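PDB 3OCR: class II aldolase/adducin domain protein from Pseudomonas syringae pv. phaseolicola 1448A, which is of unknown substrate but belongs to the class II aldolase/adducin family, which includes metal-dependent aldolases and the actin-binding adducins. Local coordinates for residues A[86-94]-A[103-113]. Sequence-based numbering, arbitrary orientation.
Sequences LVKVDIDGT and GINYAGYVIHS
The carbonyl O of Asp90 is gripped twice: the backbone N of Gly93 donates to it at 3.1 Å, closing a type I turn, and the phenol OH of Tyr109 adds a weak bond of 2.9 Å from across the contact. A shorter bond lies one residue on, where Ser113 OG gives its proton to Ile91 O at 2.5 Å. The donor lies in the carbonyl plane with a C=O...OG angle of 159°, and chi1 of -178° turns OG away from the backbone N of Ser113 and out toward the turn. Asp90 suits the start of the turn because its short carboxylate puts OD1 within reach of backbone N-H groups, accepting from Thr94 N above the carboxylate plane and, weakly, from Asp92 N. Gly93 suits its place: its phi is positive (92°), a conformation easy for glycine, and Tyr109 CE2 comes within 3.4 Å of Gly93 CA, so the ring packs directly against the backbone. Along strand 87-90, before the turn, the contact becomes apolar. Val89 CG2 sits over one face of the Tyr109 ring in a CH-pi contact, 4.0 Å from the centroid, while Val89 CG1 meets Ile104 CG2 at 3.8 Å. That same methyl of Ile104 also packs on Val87 CG1, so two branched strand residues share one branched partner. Toward solvent, a water joins Tyr106 OH to Thr94 OG1, meeting the Tyr106 ring at its edge. Within the AraD-like domain, strand 87-90 pairs between strands 68-71 and 95-97, Ile104 and Tyr109 also pack on strand 68-71, and Ser113 lies in helix 110-118.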
loop_
_atom_site.group_PDB
_atom_site.type_symbol
_atom_site.label_atom_id
_atom_site.label_comp_id
_atom_site.label_asym_id
_atom_site.label_seq_id
_atom_site.Cartn_x
_atom_site.Cartn_y
_atom_site.Cartn_z
ATOM N N LEU A 86 30.874 4.254 0.115
ATOM C CA LEU A 86 30.569 5.047 1.291
ATOM C C LEU A 86 31.685 6.059 1.456
ATOM O O LEU A 86 32.810 5.841 0.987
ATOM C CB LEU A 86 30.444 4.168 2.525
ATOM C CG LEU A 86 29.096 3.460 2.570
ATOM C CD1 LEU A 86 29.233 2.225 3.407
ATOM C CD2 LEU A 86 28.003 4.410 3.130
ATOM N N VAL A 87 31.361 7.181 2.085
ATOM C CA VAL A 87 32.358 8.217 2.260
ATOM C C VAL A 87 32.811 8.271 3.714
ATOM O O VAL A 87 31.970 8.296 4.632
ATOM C CB VAL A 87 31.842 9.606 1.808
ATOM C CG1 VAL A 87 32.972 10.629 1.824
ATOM C CG2 VAL A 87 31.211 9.531 0.429
ATOM N N LYS A 88 34.128 8.332 3.908
ATOM C CA LYS A 88 34.714 8.490 5.238
ATOM C C LYS A 88 34.998 9.950 5.519
ATOM O O LYS A 88 35.746 10.611 4.775
ATOM C CB LYS A 88 35.998 7.684 5.387
ATOM C CG LYS A 88 36.562 7.716 6.822
ATOM C CD LYS A 88 37.559 6.592 7.059
ATOM C CE LYS A 88 38.887 6.867 6.375
ATOM N NZ LYS A 88 39.854 5.776 6.680
ATOM N N VAL A 89 34.393 10.438 6.599
ATOM C CA VAL A 89 34.524 11.837 7.005
ATOM C C VAL A 89 34.950 11.924 8.488
ATOM O O VAL A 89 34.799 10.949 9.236
ATOM C CB VAL A 89 33.210 12.635 6.783
ATOM C CG1 VAL A 89 32.808 12.638 5.294
ATOM C CG2 VAL A 89 32.074 12.097 7.641
ATOM N N ASP A 90 35.482 13.078 8.891
ATOM C CA ASP A 90 35.859 13.306 10.299
ATOM C C ASP A 90 34.632 13.852 11.024
ATOM O O ASP A 90 33.569 13.949 10.425
ATOM C CB ASP A 90 37.062 14.266 10.413
ATOM C CG ASP A 90 36.800 15.645 9.792
ATOM O OD1 ASP A 90 35.629 16.049 9.635
ATOM O OD2 ASP A 90 37.790 16.339 9.466
ATOM N N ILE A 91 34.771 14.210 12.293
ATOM C CA ILE A 91 33.640 14.725 13.066
ATOM C C ILE A 91 33.034 16.017 12.493
ATOM O O ILE A 91 31.857 16.301 12.709
ATOM C CB ILE A 91 33.975 14.851 14.579
ATOM C CG1 ILE A 91 32.699 14.879 15.436
ATOM C CG2 ILE A 91 34.897 16.057 14.860
ATOM C CD1 ILE A 91 31.761 13.654 15.244
ATOM N N ASP A 92 33.811 16.770 11.723
ATOM C CA ASP A 92 33.324 18.015 11.101
ATOM C C ASP A 92 32.622 17.816 9.769
ATOM O O ASP A 92 32.002 18.742 9.260
ATOM C CB ASP A 92 34.490 18.962 10.864
ATOM C CG ASP A 92 35.168 19.350 12.132
ATOM O OD1 ASP A 92 34.456 19.431 13.159
ATOM O OD2 ASP A 92 36.397 19.578 12.100
ATOM N N GLY A 93 32.744 16.623 9.199
ATOM C CA GLY A 93 32.225 16.352 7.872
ATOM C C GLY A 93 33.224 16.569 6.754
ATOM O O GLY A 93 32.851 16.547 5.577
ATOM N N THR A 94 34.491 16.782 7.111
ATOM C CA THR A 94 35.542 16.955 6.118
ATOM C C THR A 94 35.866 15.578 5.549
ATOM O O THR A 94 36.002 14.620 6.288
ATOM C CB THR A 94 36.818 17.586 6.745
ATOM O OG1 THR A 94 36.472 18.814 7.394
ATOM C CG2 THR A 94 37.911 17.859 5.686
ATOM N N GLY A 103 31.533 13.826 -2.702
ATOM C CA GLY A 103 31.448 14.401 -1.365
ATOM C C GLY A 103 30.178 13.973 -0.667
ATOM O O GLY A 103 29.555 12.968 -1.037
ATOM N N ILE A 104 29.786 14.734 0.346
ATOM C CA ILE A 104 28.655 14.361 1.177
ATOM C C ILE A 104 27.675 15.501 1.230
ATOM O O ILE A 104 27.979 16.597 0.808
ATOM C CB ILE A 104 29.083 13.995 2.646
ATOM C CG1 ILE A 104 29.631 15.222 3.405
ATOM C CG2 ILE A 104 30.076 12.830 2.646
ATOM C CD1 ILE A 104 29.578 15.087 4.965
ATOM N N ASN A 105 26.486 15.224 1.732
ATOM C CA ASN A 105 25.560 16.284 2.068
ATOM C C ASN A 105 26.003 16.844 3.399
ATOM O O ASN A 105 25.666 16.302 4.459
ATOM C CB ASN A 105 24.146 15.739 2.198
ATOM C CG ASN A 105 23.155 16.793 2.603
ATOM O OD1 ASN A 105 23.521 17.929 2.912
ATOM N ND2 ASN A 105 21.878 16.427 2.592
ATOM N N TYR A 106 26.762 17.926 3.333
ATOM C CA TYR A 106 27.384 18.494 4.519
ATOM C C TYR A 106 26.355 18.911 5.577
ATOM O O TYR A 106 26.562 18.678 6.769
ATOM C CB TYR A 106 28.233 19.686 4.114
ATOM C CG TYR A 106 29.214 20.179 5.148
ATOM C CD1 TYR A 106 28.842 21.160 6.080
ATOM C CD2 TYR A 106 30.534 19.712 5.159
ATOM C CE1 TYR A 106 29.757 21.647 7.005
ATOM C CE2 TYR A 106 31.452 20.185 6.085
ATOM C CZ TYR A 106 31.060 21.151 7.001
ATOM O OH TYR A 106 31.971 21.619 7.908
ATOM N N ALA A 107 25.248 19.502 5.139
ATOM C CA ALA A 107 24.218 19.970 6.066
ATOM C C ALA A 107 23.436 18.808 6.697
ATOM O O ALA A 107 23.019 18.886 7.859
ATOM C CB ALA A 107 23.281 20.936 5.357
ATOM N N GLY A 108 23.246 17.730 5.934
ATOM C CA GLY A 108 22.561 16.532 6.443
ATOM C C GLY A 108 23.366 15.759 7.487
ATOM O O GLY A 108 22.807 14.980 8.247
ATOM N N TYR A 109 24.685 15.960 7.499
ATOM C CA TYR A 109 25.587 15.278 8.428
ATOM C C TYR A 109 25.648 15.883 9.838
ATOM O O TYR A 109 26.105 15.232 10.789
ATOM C CB TYR A 109 26.998 15.241 7.833
ATOM C CG TYR A 109 28.057 14.585 8.702
ATOM C CD1 TYR A 109 28.033 13.211 8.962
ATOM C CD2 TYR A 109 29.113 15.332 9.235
ATOM C CE1 TYR A 109 29.034 12.597 9.765
ATOM C CE2 TYR A 109 30.101 14.726 10.044
ATOM C CZ TYR A 109 30.057 13.364 10.293
ATOM O OH TYR A 109 31.048 12.764 11.059
ATOM N N VAL A 110 25.219 17.128 9.970
ATOM C CA VAL A 110 25.284 17.824 11.250
ATOM C C VAL A 110 24.596 17.076 12.400
ATOM O O VAL A 110 25.141 16.994 13.502
ATOM C CB VAL A 110 24.731 19.253 11.123
ATOM C CG1 VAL A 110 24.569 19.899 12.509
ATOM C CG2 VAL A 110 25.672 20.103 10.219
ATOM N N ILE A 111 23.411 16.528 12.155
ATOM C CA ILE A 111 22.730 15.767 13.210
ATOM C C ILE A 111 23.537 14.538 13.649
ATOM O O ILE A 111 23.665 14.268 14.829
ATOM C CB ILE A 111 21.257 15.409 12.842
ATOM C CG1 ILE A 111 20.563 14.774 14.053
ATOM C CG2 ILE A 111 21.169 14.529 11.565
ATOM C CD1 ILE A 111 19.058 15.011 14.091
ATOM N N HIS A 112 24.104 13.826 12.682
ATOM C CA HIS A 112 24.946 12.682 12.951
ATOM C C HIS A 112 26.156 13.095 13.780
ATOM O O HIS A 112 26.443 12.481 14.810
ATOM C CB HIS A 112 25.320 11.993 11.632
ATOM C CG HIS A 112 24.122 11.456 10.908
ATOM N ND1 HIS A 112 23.602 10.203 11.158
ATOM C CD2 HIS A 112 23.291 12.036 10.004
ATOM C CE1 HIS A 112 22.523 10.022 10.417
ATOM N NE2 HIS A 112 22.311 11.118 9.707
ATOM N N SER A 113 26.828 14.159 13.341
ATOM C CA SER A 113 27.984 14.712 14.036
ATOM C C SER A 113 27.657 15.104 15.488
ATOM O O SER A 113 28.400 14.772 16.413
ATOM C CB SER A 113 28.482 15.948 13.282
ATOM O OG SER A 113 29.630 16.441 13.934
HETATM O O HOH W 1 34.701 20.780 7.472
#